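Long-range contacts in beta-lactamase Rm3 (Uncultured bacterium, PDB 5IQK), which is a zinc-dependent beta-lactamase of subclass B3, an enzyme that opens the beta-lactam ring of antibiotics by hydrolysis: residues R18-T23 and S166-R171; K71-S76 and S93-A98; V145-H150 and W162-C167; N174-D179 and L214-L219. All coordinates share one frame; numbering follows the deposited sequence.

Interaction 1 of 4, residues R18-T23 and S166-R171; sequences RLFGNT and SCDGPR
F20 reaches from strand 17-20 to the end of strand 160-168 and lays its ring beside S166, D168 and R171. The short strands run almost at right angles (94°), so side chains rather than a backbone ladder carry the contact. F20 CB rests on M175. With CG anti to the backbone N (chi1 -174°), the ring extends toward S166-R171. F20 CD1 packs 4.0 Å from S166 CB. At the ring edge, F20 CE1 meets S166 O at 3.1 Å. F20 CZ lies 3.8 Å from D168 CB. F20 CE2 comes within 4.1 Å of R171 NH1. D168 OD2 stands over one ring face and takes a weak hydrogen bond from G21 N at 3.1 Å.

Next to the ring, a hydroxyl relay links the segments. T23 OG1, which accepts from W164 NE1 of strand 160-168, donates to S166 OG at 2.5 Å. S166 OG donates to N22 OD1 at 2.7 Å, approaching 37° out of the amide carbonyl plane. A water extends it by donating to N22 OD1 and accepting from C167 N. The type II' turn F20-T23 presents these groups, and a classic beta bulge sets L19 and F20 opposite T23. R18 NE bonds G21 O in the guanidinium plane; D168 OD2 lies over that group's face, an electrostatic approach without a hydrogen bond.

F20 also packs on L173 of strand 171-178, T23 leans on V34 and V36 of strand 34-36, and the C167-C172 disulfide staples the turn leading into strand 171-178.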
loop_
_atom_site.group_PDB
_atom_site.type_symbol
_atom_site.label_atom_id
_atom_site.label_comp_id
_atom_site.label_asym_id
_atom_site.label_seq_id
_atom_site.Cartn_x
_atom_site.Cartn_y
_atom_site.Cartn_z
ATOM N N ARG A 18 -11.085 -12.677 4.305
ATOM C CA ARG A 18 -9.876 -13.387 4.086
ATOM C C ARG A 18 -9.527 -13.437 2.633
ATOM O O ARG A 18 -10.351 -13.646 1.794
ATOM C CB ARG A 18 -10.003 -14.819 4.609
ATOM C CG ARG A 18 -8.862 -15.715 4.217
ATOM C CD ARG A 18 -9.175 -17.164 4.558
ATOM N NE ARG A 18 -8.213 -17.790 5.440
ATOM C CZ ARG A 18 -8.414 -18.949 6.004
ATOM N NH1 ARG A 18 -9.533 -19.589 5.756
ATOM N NH2 ARG A 18 -7.508 -19.491 6.783
ATOM N N LEU A 19 -8.264 -13.240 2.335
ATOM C CA LEU A 19 -7.791 -13.306 0.959
ATOM C C LEU A 19 -7.289 -14.696 0.636
ATOM O O LEU A 19 -7.826 -15.380 -0.238
ATOM C CB LEU A 19 -6.689 -12.281 0.726
ATOM C CG LEU A 19 -7.200 -10.857 0.632
ATOM C CD1 LEU A 19 -6.051 -9.897 0.921
ATOM C CD2 LEU A 19 -7.771 -10.631 -0.759
ATOM N N PHE A 20 -6.244 -15.097 1.353
ATOM C CA PHE A 20 -5.682 -16.433 1.244
ATOM C C PHE A 20 -4.901 -16.751 2.507
ATOM O O PHE A 20 -4.063 -15.963 2.936
ATOM C CB PHE A 20 -4.786 -16.561 0.015
ATOM C CG PHE A 20 -4.305 -17.961 -0.227
ATOM C CD1 PHE A 20 -3.032 -18.350 0.165
ATOM C CD2 PHE A 20 -5.134 -18.896 -0.821
ATOM C CE1 PHE A 20 -2.590 -19.644 -0.047
ATOM C CE2 PHE A 20 -4.703 -20.197 -1.031
ATOM C CZ PHE A 20 -3.431 -20.571 -0.643
ATOM N N GLY A 21 -5.191 -17.901 3.108
ATOM C CA GLY A 21 -4.496 -18.349 4.300
ATOM C C GLY A 21 -4.545 -17.352 5.440
ATOM O O GLY A 21 -5.616 -16.972 5.903
ATOM N N ASN A 22 -3.378 -16.896 5.868
ATOM C CA ASN A 22 -3.286 -15.978 6.992
ATOM C C ASN A 22 -3.289 -14.509 6.563
ATOM O O ASN A 22 -2.950 -13.640 7.358
ATOM C CB ASN A 22 -2.032 -16.274 7.821
ATOM C CG ASN A 22 -0.746 -16.140 7.010
ATOM O OD1 ASN A 22 -0.707 -16.478 5.828
ATOM N ND2 ASN A 22 0.304 -15.628 7.641
ATOM N N THR A 23 -3.659 -14.251 5.310
ATOM C CA THR A 23 -3.706 -12.878 4.783
ATOM C C THR A 23 -5.147 -12.373 4.672
ATOM O O THR A 23 -5.964 -12.992 3.993
ATOM C CB THR A 23 -3.033 -12.785 3.399
ATOM O OG1 THR A 23 -1.656 -13.188 3.489
ATOM C CG2 THR A 23 -3.109 -11.338 2.849
ATOM N N SER A 166 1.791 -16.915 1.810
ATOM C CA SER A 166 0.727 -17.372 2.690
ATOM C C SER A 166 0.333 -18.767 2.252
ATOM O O SER A 166 0.277 -19.051 1.056
ATOM C CB SER A 166 -0.482 -16.435 2.655
ATOM O OG SER A 166 -0.259 -15.307 3.478
ATOM N N CYS A 167 0.080 -19.631 3.230
ATOM C CA CYS A 167 -0.229 -21.035 2.976
ATOM C C CYS A 167 -1.594 -21.425 3.519
ATOM O O CYS A 167 -2.014 -20.928 4.560
ATOM C CB CYS A 167 0.848 -21.934 3.584
ATOM S SG CYS A 167 2.533 -21.643 2.955
ATOM N N ASP A 168 -2.255 -22.321 2.820
ATOM C CA ASP A 168 -3.531 -22.872 3.276
ATOM C C ASP A 168 -3.259 -24.361 3.344
ATOM O O ASP A 168 -3.809 -25.141 2.620
ATOM C CB ASP A 168 -4.707 -22.549 2.378
ATOM C CG ASP A 168 -5.907 -21.930 3.166
ATOM O OD1 ASP A 168 -6.413 -22.602 4.101
ATOM O OD2 ASP A 168 -6.323 -20.771 2.853
ATOM N N GLY A 169 -2.353 -24.701 4.240
ATOM C CA GLY A 169 -1.892 -26.052 4.516
ATOM C C GLY A 169 -0.660 -26.365 3.692
ATOM O O GLY A 169 0.382 -25.740 3.896
ATOM N N PRO A 170 -0.759 -27.328 2.764
ATOM C CA PRO A 170 0.402 -27.652 1.925
ATOM C C PRO A 170 0.623 -26.680 0.760
ATOM O O PRO A 170 1.751 -26.596 0.268
ATOM C CB PRO A 170 0.086 -29.053 1.394
ATOM C CG PRO A 170 -1.379 -29.220 1.555
ATOM C CD PRO A 170 -1.818 -28.347 2.686
ATOM N N ARG A 171 -0.398 -25.937 0.341
ATOM C CA ARG A 171 -0.221 -25.042 -0.806
ATOM C C ARG A 171 0.163 -23.630 -0.356
ATOM O O ARG A 171 -0.533 -23.011 0.452
ATOM C CB ARG A 171 -1.507 -25.014 -1.637
ATOM C CG ARG A 171 -1.518 -24.056 -2.814
ATOM C CD ARG A 171 -2.933 -23.929 -3.364
ATOM N NE ARG A 171 -3.010 -23.080 -4.548
ATOM C CZ ARG A 171 -4.117 -22.468 -4.957
ATOM N NH1 ARG A 171 -5.245 -22.614 -4.273
ATOM N NH2 ARG A 171 -4.100 -21.703 -6.044
HETATM O O HOH W 1 0.843 -19.293 5.659
#

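Interaction 2 of 4, residues K71-S76 and S93-A98; sequences KLILNS and SNALVA
Strands 70-74 and 96-99 run parallel at I73-V97 and L74-A98, their short segments 33° apart, as the two strands of a beta-alpha-beta crossover whose connection includes helix 86-93. Three backbone bonds define the ladder: I73 N donates to L96 O at 3.0 Å, A98 N returns a bond to I73 O at 2.8 Å, and N75 N reaches A98 O at 2.9 Å. I73 O also receives a CA-H contact from V97.

On the face that carries I73 and V97, the two side chains meet at a slant, I73 CB lying 3.9 Å from V97 CG2. This face is covered by helix 86-93, whose L86 and L89 touch I73, and by L107 of helix 101-109, which touches V97. The face holding L72, L74 and A98 is sealed differently. There L74 CD2 packs 3.7 Å from A98 CB and L72 CD1 rests 3.7 Å from L96 O, with F140 of strand 139-142 touching both L72 and A98.

Past the strand end, N75 bonds H77 O through ND2, just ahead of the zinc ligands H77, H79, D81 and H82. At the other end, S93 OG bonds L89 O and accepts from A95 N, an ST turn that brings the chain out of the helix. The first torsion of I73 (chi1 -58°) sets CG1 beside the backbone N, where I73 CG1 passes A95 CB at 4.0 Å. From there the extended second torsion (chi2 171°) carries I73 CD1 to 3.7 Å from S93 OG.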
loop_
_atom_site.group_PDB
_atom_site.type_symbol
_atom_site.label_atom_id
_atom_site.label_comp_id
_atom_site.label_asym_id
_atom_site.label_seq_id
_atom_site.Cartn_x
_atom_site.Cartn_y
_atom_site.Cartn_z
ATOM N N LYS A 71 2.290 -6.577 15.699
ATOM C CA LYS A 71 3.635 -6.332 16.211
ATOM C C LYS A 71 4.515 -5.588 15.213
ATOM O O LYS A 71 5.592 -5.120 15.561
ATOM C CB LYS A 71 4.272 -7.650 16.627
ATOM C CG LYS A 71 3.494 -8.274 17.792
ATOM C CD LYS A 71 4.216 -9.388 18.499
ATOM C CE LYS A 71 3.297 -10.002 19.551
ATOM N NZ LYS A 71 2.470 -8.957 20.226
ATOM N N LEU A 72 4.042 -5.470 13.979
ATOM C CA LEU A 72 4.761 -4.714 12.955
ATOM C C LEU A 72 3.775 -4.090 11.986
ATOM O O LEU A 72 2.855 -4.757 11.527
ATOM C CB LEU A 72 5.732 -5.615 12.197
ATOM C CG LEU A 72 6.570 -4.999 11.070
ATOM C CD1 LEU A 72 7.477 -3.878 11.565
ATOM C CD2 LEU A 72 7.367 -6.078 10.374
ATOM N N ILE A 73 3.972 -2.810 11.689
ATOM C CA ILE A 73 3.151 -2.093 10.718
ATOM C C ILE A 73 4.035 -1.651 9.553
ATOM O O ILE A 73 5.098 -1.066 9.776
ATOM C CB ILE A 73 2.481 -0.857 11.342
ATOM C CG1 ILE A 73 1.624 -1.269 12.544
ATOM C CG2 ILE A 73 1.675 -0.092 10.288
ATOM C CD1 ILE A 73 1.096 -0.098 13.338
ATOM N N LEU A 74 3.611 -1.954 8.331
ATOM C CA LEU A 74 4.370 -1.596 7.134
ATOM C C LEU A 74 3.690 -0.474 6.364
ATOM O O LEU A 74 2.473 -0.383 6.330
ATOM C CB LEU A 74 4.540 -2.799 6.218
ATOM C CG LEU A 74 5.055 -4.042 6.958
ATOM C CD1 LEU A 74 5.172 -5.218 6.009
ATOM C CD2 LEU A 74 6.376 -3.765 7.657
ATOM N N ASN A 75 4.498 0.374 5.743
ATOM C CA ASN A 75 3.995 1.472 4.933
ATOM C C ASN A 75 4.328 1.262 3.455
ATOM O O ASN A 75 5.367 0.685 3.122
ATOM C CB ASN A 75 4.580 2.799 5.427
ATOM C CG ASN A 75 4.239 3.966 4.513
ATOM O OD1 ASN A 75 5.125 4.572 3.902
ATOM N ND2 ASN A 75 2.952 4.265 4.391
ATOM N N SER A 76 3.443 1.715 2.576
ATOM C CA SER A 76 3.717 1.710 1.146
ATOM C C SER A 76 4.358 3.044 0.740
ATOM O O SER A 76 5.506 3.079 0.292
ATOM C CB SER A 76 2.438 1.467 0.349
ATOM O OG SER A 76 1.449 2.416 0.703
ATOM N N SER A 93 -1.332 -0.352 19.055
ATOM C CA SER A 93 -0.640 -1.637 18.979
ATOM C C SER A 93 0.715 -1.630 19.679
ATOM O O SER A 93 1.217 -2.683 20.094
ATOM C CB SER A 93 -0.463 -2.050 17.519
ATOM O OG SER A 93 0.375 -1.132 16.839
ATOM N N ASN A 94 1.296 -0.437 19.790
ATOM C CA ASN A 94 2.653 -0.247 20.282
ATOM C C ASN A 94 3.654 -0.925 19.341
ATOM O O ASN A 94 4.754 -1.289 19.743
ATOM C CB ASN A 94 2.789 -0.775 21.721
ATOM C CG ASN A 94 3.975 -0.187 22.448
ATOM O OD1 ASN A 94 4.458 0.887 22.096
ATOM N ND2 ASN A 94 4.445 -0.882 23.479
ATOM N N ALA A 95 3.264 -1.066 18.076
ATOM C CA ALA A 95 4.112 -1.677 17.057
ATOM C C ALA A 95 5.033 -0.657 16.405
ATOM O O ALA A 95 4.687 0.519 16.293
ATOM C CB ALA A 95 3.257 -2.356 15.985
ATOM N N LEU A 96 6.205 -1.108 15.968
ATOM C CA LEU A 96 7.061 -0.271 15.133
ATOM C C LEU A 96 6.501 -0.165 13.726
ATOM O O LEU A 96 5.820 -1.079 13.262
ATOM C CB LEU A 96 8.482 -0.818 15.079
ATOM C CG LEU A 96 9.244 -0.672 16.389
ATOM C CD1 LEU A 96 10.447 -1.594 16.409
ATOM C CD2 LEU A 96 9.652 0.784 16.564
ATOM N N VAL A 97 6.791 0.950 13.057
ATOM C CA VAL A 97 6.382 1.153 11.674
ATOM C C VAL A 97 7.601 1.094 10.750
ATOM O O VAL A 97 8.603 1.767 10.992
ATOM C CB VAL A 97 5.657 2.510 11.482
ATOM C CG1 VAL A 97 5.469 2.807 10.024
ATOM C CG2 VAL A 97 4.311 2.508 12.203
ATOM N N ALA A 98 7.522 0.291 9.696
ATOM C CA ALA A 98 8.618 0.226 8.733
ATOM C C ALA A 98 8.242 0.969 7.452
ATOM O O ALA A 98 7.158 0.777 6.902
ATOM C CB ALA A 98 8.983 -1.218 8.426
#

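Interaction 3 of 4, residues V145-H150 and W162-C167; sequences VYLTAH and WTWQSC
W162 turns the face of its indole to A149 across an antiparallel pair of strands, 145-151 and 160-168, whose short segments run at 155° and form a beta hairpin. A149 CB lies 3.8 Å from the centroid of the six-membered ring of W162 and 20° off its normal, a CH-pi contact. The ring nitrogen is engaged by N75 O, which would hold the indole's rotation while A149 covers the face.

T163 pairs with T148 in the hydrogen-bonded manner: T148 N reaches T163 O at 2.9 Å and T163 N reaches T148 O at 3.0 Å. Its OG1 sits between the backbone N and the carbonyl carbon (chi1 59°), from where T163 OG1 shares a hydrogen bond with H150 NE2 at 2.9 Å in the plane of the imidazole. The threonine stands roughly perpendicular to the histidine, and T163 CG2 packs against NE2 and CD2 from out of the ring plane.

W164 runs alongside L147, with L147 CD2 packed 3.6 Å from W164 CE3. W164 NE1 hydrogen-bonds T23 OG1. At Q165 the strands are bridged by solvent instead of a direct bond: a water donates to Y146 O at 2.5 Å and accepts from Q165 N at 2.9 Å.

The chemistry therefore splits by face. L147, A149, W162 and W164 form a buried apolar side, on which L147 touches V43 and W164 touches I45 of strand 42-45. T148, H150 and T163 give the partly exposed side a polar character, consistent with one of the two packed sheets of the alpha-beta/beta-alpha sandwich, its apolar face turned to the other sheet.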
loop_
_atom_site.group_PDB
_atom_site.type_symbol
_atom_site.label_atom_id
_atom_site.label_comp_id
_atom_site.label_asym_id
_atom_site.label_seq_id
_atom_site.Cartn_x
_atom_site.Cartn_y
_atom_site.Cartn_z
ATOM N N VAL A 145 6.033 -15.290 9.776
ATOM C CA VAL A 145 5.734 -14.541 8.557
ATOM C C VAL A 145 6.888 -13.613 8.218
ATOM O O VAL A 145 7.280 -12.757 9.009
ATOM C CB VAL A 145 4.426 -13.740 8.670
ATOM C CG1 VAL A 145 4.338 -13.037 9.998
ATOM C CG2 VAL A 145 4.285 -12.734 7.516
ATOM N N TYR A 146 7.455 -13.840 7.040
ATOM C CA TYR A 146 8.606 -13.094 6.557
ATOM C C TYR A 146 8.253 -12.245 5.359
ATOM O O TYR A 146 7.760 -12.746 4.347
ATOM C CB TYR A 146 9.758 -14.035 6.227
ATOM C CG TYR A 146 10.374 -14.633 7.469
ATOM C CD1 TYR A 146 11.556 -14.118 7.989
ATOM C CD2 TYR A 146 9.774 -15.696 8.126
ATOM C CE1 TYR A 146 12.129 -14.655 9.131
ATOM C CE2 TYR A 146 10.335 -16.237 9.274
ATOM C CZ TYR A 146 11.511 -15.713 9.771
ATOM O OH TYR A 146 12.073 -16.256 10.910
ATOM N N LEU A 147 8.443 -10.943 5.520
ATOM C CA LEU A 147 8.090 -9.972 4.499
ATOM C C LEU A 147 9.358 -9.423 3.878
ATOM O O LEU A 147 10.389 -9.333 4.552
ATOM C CB LEU A 147 7.245 -8.860 5.104
ATOM C CG LEU A 147 5.909 -9.411 5.596
ATOM C CD1 LEU A 147 5.693 -9.039 7.042
ATOM C CD2 LEU A 147 4.789 -8.872 4.727
ATOM N N THR A 148 9.293 -9.093 2.594
ATOM C CA THR A 148 10.428 -8.502 1.900
ATOM C C THR A 148 9.980 -7.215 1.231
ATOM O O THR A 148 8.932 -7.163 0.582
ATOM C CB THR A 148 11.034 -9.464 0.850
ATOM O OG1 THR A 148 11.458 -10.664 1.498
ATOM C CG2 THR A 148 12.239 -8.838 0.162
ATOM N N ALA A 149 10.764 -6.165 1.435
ATOM C CA ALA A 149 10.482 -4.862 0.844
ATOM C C ALA A 149 11.101 -4.736 -0.540
ATOM O O ALA A 149 12.215 -5.202 -0.781
ATOM C CB ALA A 149 10.992 -3.768 1.752
ATOM N N HIS A 150 10.375 -4.101 -1.450
ATOM C CA HIS A 150 10.882 -3.843 -2.788
ATOM C C HIS A 150 10.696 -2.372 -3.089
ATOM O O HIS A 150 9.569 -1.880 -3.105
ATOM C CB HIS A 150 10.161 -4.698 -3.830
ATOM C CG HIS A 150 10.204 -6.161 -3.538
ATOM N ND1 HIS A 150 11.186 -6.991 -4.033
ATOM C CD2 HIS A 150 9.399 -6.940 -2.779
ATOM C CE1 HIS A 150 10.977 -8.221 -3.600
ATOM N NE2 HIS A 150 9.898 -8.217 -2.837
ATOM N N TRP A 162 5.564 -4.789 -1.080
ATOM C CA TRP A 162 5.884 -5.845 -0.127
ATOM C C TRP A 162 5.470 -7.213 -0.647
ATOM O O TRP A 162 4.403 -7.356 -1.240
ATOM C CB TRP A 162 5.181 -5.586 1.210
ATOM C CG TRP A 162 5.666 -4.359 1.923
ATOM C CD1 TRP A 162 5.164 -3.089 1.817
ATOM C CD2 TRP A 162 6.755 -4.285 2.849
ATOM N NE1 TRP A 162 5.880 -2.233 2.627
ATOM C CE2 TRP A 162 6.854 -2.946 3.273
ATOM C CE3 TRP A 162 7.648 -5.224 3.366
ATOM C CZ2 TRP A 162 7.818 -2.527 4.193
ATOM C CZ3 TRP A 162 8.602 -4.806 4.281
ATOM C CH2 TRP A 162 8.683 -3.466 4.678
ATOM N N THR A 163 6.309 -8.220 -0.415
ATOM C CA THR A 163 5.959 -9.591 -0.768
ATOM C C THR A 163 6.143 -10.525 0.410
ATOM O O THR A 163 6.988 -10.311 1.279
ATOM C CB THR A 163 6.802 -10.143 -1.927
ATOM O OG1 THR A 163 8.193 -10.113 -1.562
ATOM C CG2 THR A 163 6.571 -9.348 -3.204
ATOM N N TRP A 164 5.345 -11.581 0.411
ATOM C CA TRP A 164 5.432 -12.628 1.411
ATOM C C TRP A 164 4.691 -13.841 0.882
ATOM O O TRP A 164 4.028 -13.762 -0.150
ATOM C CB TRP A 164 4.839 -12.156 2.742
ATOM C CG TRP A 164 3.356 -11.897 2.696
ATOM C CD1 TRP A 164 2.366 -12.721 3.140
ATOM C CD2 TRP A 164 2.698 -10.736 2.164
ATOM N NE1 TRP A 164 1.137 -12.150 2.936
ATOM C CE2 TRP A 164 1.312 -10.929 2.335
ATOM C CE3 TRP A 164 3.147 -9.555 1.570
ATOM C CZ2 TRP A 164 0.374 -9.994 1.931
ATOM C CZ3 TRP A 164 2.211 -8.618 1.164
ATOM C CH2 TRP A 164 0.845 -8.839 1.345
ATOM N N GLN A 165 4.769 -14.954 1.607
ATOM C CA GLN A 165 4.006 -16.143 1.244
ATOM C C GLN A 165 2.932 -16.427 2.279
ATOM O O GLN A 165 3.132 -16.198 3.467
ATOM C CB GLN A 165 4.914 -17.378 1.114
ATOM C CG GLN A 165 6.055 -17.229 0.142
ATOM C CD GLN A 165 6.611 -18.566 -0.310
ATOM O OE1 GLN A 165 6.452 -19.587 0.370
ATOM N NE2 GLN A 165 7.261 -18.569 -1.468
ATOM N N SER A 166 1.791 -16.915 1.810
ATOM C CA SER A 166 0.727 -17.372 2.690
ATOM C C SER A 166 0.333 -18.767 2.252
ATOM O O SER A 166 0.277 -19.051 1.056
ATOM C CB SER A 166 -0.482 -16.435 2.655
ATOM O OG SER A 166 -0.259 -15.307 3.478
ATOM N N CYS A 167 0.080 -19.631 3.230
ATOM C CA CYS A 167 -0.229 -21.035 2.976
ATOM C C CYS A 167 -1.594 -21.425 3.519
ATOM O O CYS A 167 -2.014 -20.928 4.560
ATOM C CB CYS A 167 0.848 -21.934 3.584
ATOM S SG CYS A 167 2.533 -21.643 2.955
HETATM O O HOH W 2 6.742 -14.967 3.775
#

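Interaction 4 of 4, residues N174-D179 and L214-L219; sequences NMVYAD and LPCDVL
N174 and D217 cross obliquely with amide and carboxylate planes only 10° apart, yet the bond between them uses the backbone. N174 N donates to D217 OD2 at 2.8 Å in an almost straight line (178°), meeting the oxygen on its anti side. The amide itself turns toward the proline, with N174 ND2 3.4 Å from P215 CB. N174 O is gripped twice, by D217 N at 2.9 Å and by V218 N at 3.0 Å, so the residue ties down the loop just where the parallel strand begins. V176 N continues the ladder to V218 O at 2.8 Å.

On one face M175 runs along V218 with its thioether against the valine CB. The methionine bends at chi2 (-63°) and again at chi3, which brings M175 CE to 3.6 Å from V218 CB. On the face of V176, A178 and L219, the leucine slants over V176, and L219 CD1 packs 3.9 Å from V176 CG1 and 3.7 Å from A178 CB. V176 CG2 touches C216 SG, whose disulfide to C250 links this loop to helix 249-269; A249 and Y253 of that helix cover L219.

Strand 171-178, helix 200-212 and strand 218-221 form a beta-alpha-beta unit at the edge of the five-stranded sheet. Just past the strand, D179 takes a hydrogen bond through OD1 from ND1 of the zinc ligand H77, a second-shell arrangement of the metallo-beta-lactamase fold.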
loop_
_atom_site.group_PDB
_atom_site.type_symbol
_atom_site.label_atom_id
_atom_site.label_comp_id
_atom_site.label_asym_id
_atom_site.label_seq_id
_atom_site.Cartn_x
_atom_site.Cartn_y
_atom_site.Cartn_z
ATOM N N ASN A 174 2.328 -16.850 -3.505
ATOM C CA ASN A 174 3.082 -15.608 -3.398
ATOM C C ASN A 174 2.151 -14.403 -3.339
ATOM O O ASN A 174 1.366 -14.169 -4.259
ATOM C CB ASN A 174 4.066 -15.472 -4.562
ATOM C CG ASN A 174 5.057 -16.612 -4.613
ATOM O OD1 ASN A 174 5.679 -16.939 -3.607
ATOM N ND2 ASN A 174 5.195 -17.237 -5.779
ATOM N N MET A 175 2.239 -13.658 -2.242
ATOM C CA MET A 175 1.391 -12.498 -2.024
ATOM C C MET A 175 2.164 -11.241 -2.357
ATOM O O MET A 175 3.364 -11.143 -2.103
ATOM C CB MET A 175 0.904 -12.431 -0.582
ATOM C CG MET A 175 0.504 -13.780 -0.002
ATOM S SD MET A 175 -0.888 -14.552 -0.848
ATOM C CE MET A 175 -2.235 -13.565 -0.198
ATOM N N VAL A 176 1.465 -10.277 -2.934
ATOM C CA VAL A 176 2.083 -9.014 -3.302
ATOM C C VAL A 176 1.179 -7.872 -2.873
ATOM O O VAL A 176 -0.002 -7.856 -3.216
ATOM C CB VAL A 176 2.339 -8.922 -4.825
ATOM C CG1 VAL A 176 2.935 -7.544 -5.178
ATOM C CG2 VAL A 176 3.284 -10.042 -5.292
ATOM N N TYR A 177 1.739 -6.923 -2.123
ATOM C CA TYR A 177 1.081 -5.656 -1.854
ATOM C C TYR A 177 1.818 -4.625 -2.690
ATOM O O TYR A 177 2.958 -4.289 -2.375
ATOM C CB TYR A 177 1.129 -5.292 -0.363
ATOM C CG TYR A 177 0.282 -4.090 0.016
ATOM C CD1 TYR A 177 -1.005 -4.255 0.519
ATOM C CD2 TYR A 177 0.757 -2.789 -0.143
ATOM C CE1 TYR A 177 -1.787 -3.167 0.870
ATOM C CE2 TYR A 177 -0.024 -1.688 0.194
ATOM C CZ TYR A 177 -1.289 -1.888 0.704
ATOM O OH TYR A 177 -2.061 -0.805 1.048
ATOM N N ALA A 178 1.191 -4.169 -3.771
ATOM C CA ALA A 178 1.860 -3.261 -4.703
ATOM C C ALA A 178 1.522 -1.823 -4.388
ATOM O O ALA A 178 0.356 -1.452 -4.249
ATOM C CB ALA A 178 1.483 -3.585 -6.136
ATOM N N ASP A 179 2.558 -1.008 -4.268
ATOM C CA ASP A 179 2.343 0.404 -4.060
ATOM C C ASP A 179 1.732 1.038 -5.305
ATOM O O ASP A 179 1.814 0.491 -6.409
ATOM C CB ASP A 179 3.654 1.111 -3.706
ATOM C CG ASP A 179 3.417 2.507 -3.160
ATOM O OD1 ASP A 179 2.268 2.783 -2.710
ATOM O OD2 ASP A 179 4.353 3.320 -3.194
ATOM N N LEU A 214 7.975 -9.809 -10.406
ATOM C CA LEU A 214 7.745 -10.427 -9.099
ATOM C C LEU A 214 6.896 -11.681 -9.212
ATOM O O LEU A 214 5.901 -11.684 -9.933
ATOM C CB LEU A 214 7.037 -9.459 -8.147
ATOM C CG LEU A 214 7.773 -8.347 -7.416
ATOM C CD1 LEU A 214 6.791 -7.676 -6.485
ATOM C CD2 LEU A 214 8.928 -8.929 -6.625
ATOM N N PRO A 215 7.265 -12.747 -8.469
ATOM C CA PRO A 215 6.329 -13.862 -8.274
ATOM C C PRO A 215 5.040 -13.291 -7.707
ATOM O O PRO A 215 5.095 -12.523 -6.745
ATOM C CB PRO A 215 7.049 -14.768 -7.270
ATOM C CG PRO A 215 8.516 -14.416 -7.440
ATOM C CD PRO A 215 8.527 -12.942 -7.741
ATOM N N CYS A 216 3.904 -13.596 -8.323
ATOM C CA CYS A 216 2.697 -12.836 -8.030
ATOM C C CYS A 216 1.408 -13.645 -8.138
ATOM O O CYS A 216 0.706 -13.551 -9.137
ATOM C CB CYS A 216 2.635 -11.635 -8.977
ATOM S SG CYS A 216 1.325 -10.435 -8.663
ATOM N N ASP A 217 1.085 -14.420 -7.110
ATOM C CA ASP A 217 -0.168 -15.181 -7.117
ATOM C C ASP A 217 -1.386 -14.379 -6.658
ATOM O O ASP A 217 -2.450 -14.461 -7.274
ATOM C CB ASP A 217 -0.032 -16.433 -6.254
ATOM C CG ASP A 217 0.968 -17.406 -6.816
ATOM O OD1 ASP A 217 0.937 -17.624 -8.047
ATOM O OD2 ASP A 217 1.785 -17.940 -6.034
ATOM N N VAL A 218 -1.252 -13.653 -5.550
ATOM C CA VAL A 218 -2.334 -12.799 -5.070
ATOM C C VAL A 218 -1.879 -11.347 -4.907
ATOM O O VAL A 218 -1.007 -11.028 -4.087
ATOM C CB VAL A 218 -2.927 -13.301 -3.726
ATOM C CG1 VAL A 218 -4.055 -12.374 -3.268
ATOM C CG2 VAL A 218 -3.436 -14.743 -3.849
ATOM N N LEU A 219 -2.495 -10.473 -5.690
ATOM C CA LEU A 219 -2.167 -9.055 -5.677
ATOM C C LEU A 219 -3.192 -8.228 -4.913
ATOM O O LEU A 219 -4.399 -8.342 -5.137
ATOM C CB LEU A 219 -2.043 -8.530 -7.111
ATOM C CG LEU A 219 -1.865 -7.015 -7.270
ATOM C CD1 LEU A 219 -0.529 -6.601 -6.648
ATOM C CD2 LEU A 219 -1.941 -6.582 -8.734
#

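In the fold
From the N terminus, residues 18-23 open the longest loop, which interaction 1 closes 143 residues later at 166-171. Interaction 2 is nested inside it, closing the short helical connection between strands 70-74 and 96-99. Interaction 3 then closes the hairpin 145-151/160-168 on the same strand as interaction 1, sharing S166 and C167. Interaction 4 follows in series, adding strand 218-221 beside 171-178. Interactions 1 and 2 involve the seven-stranded sheet, interactions 3 and 4 lie within the five-stranded one, and interaction 1 spans both. The sheets are also joined by N75 O with W162 NE1, while backbone bonds between strands 160-168 and 171-178 connect interactions 3 and 4.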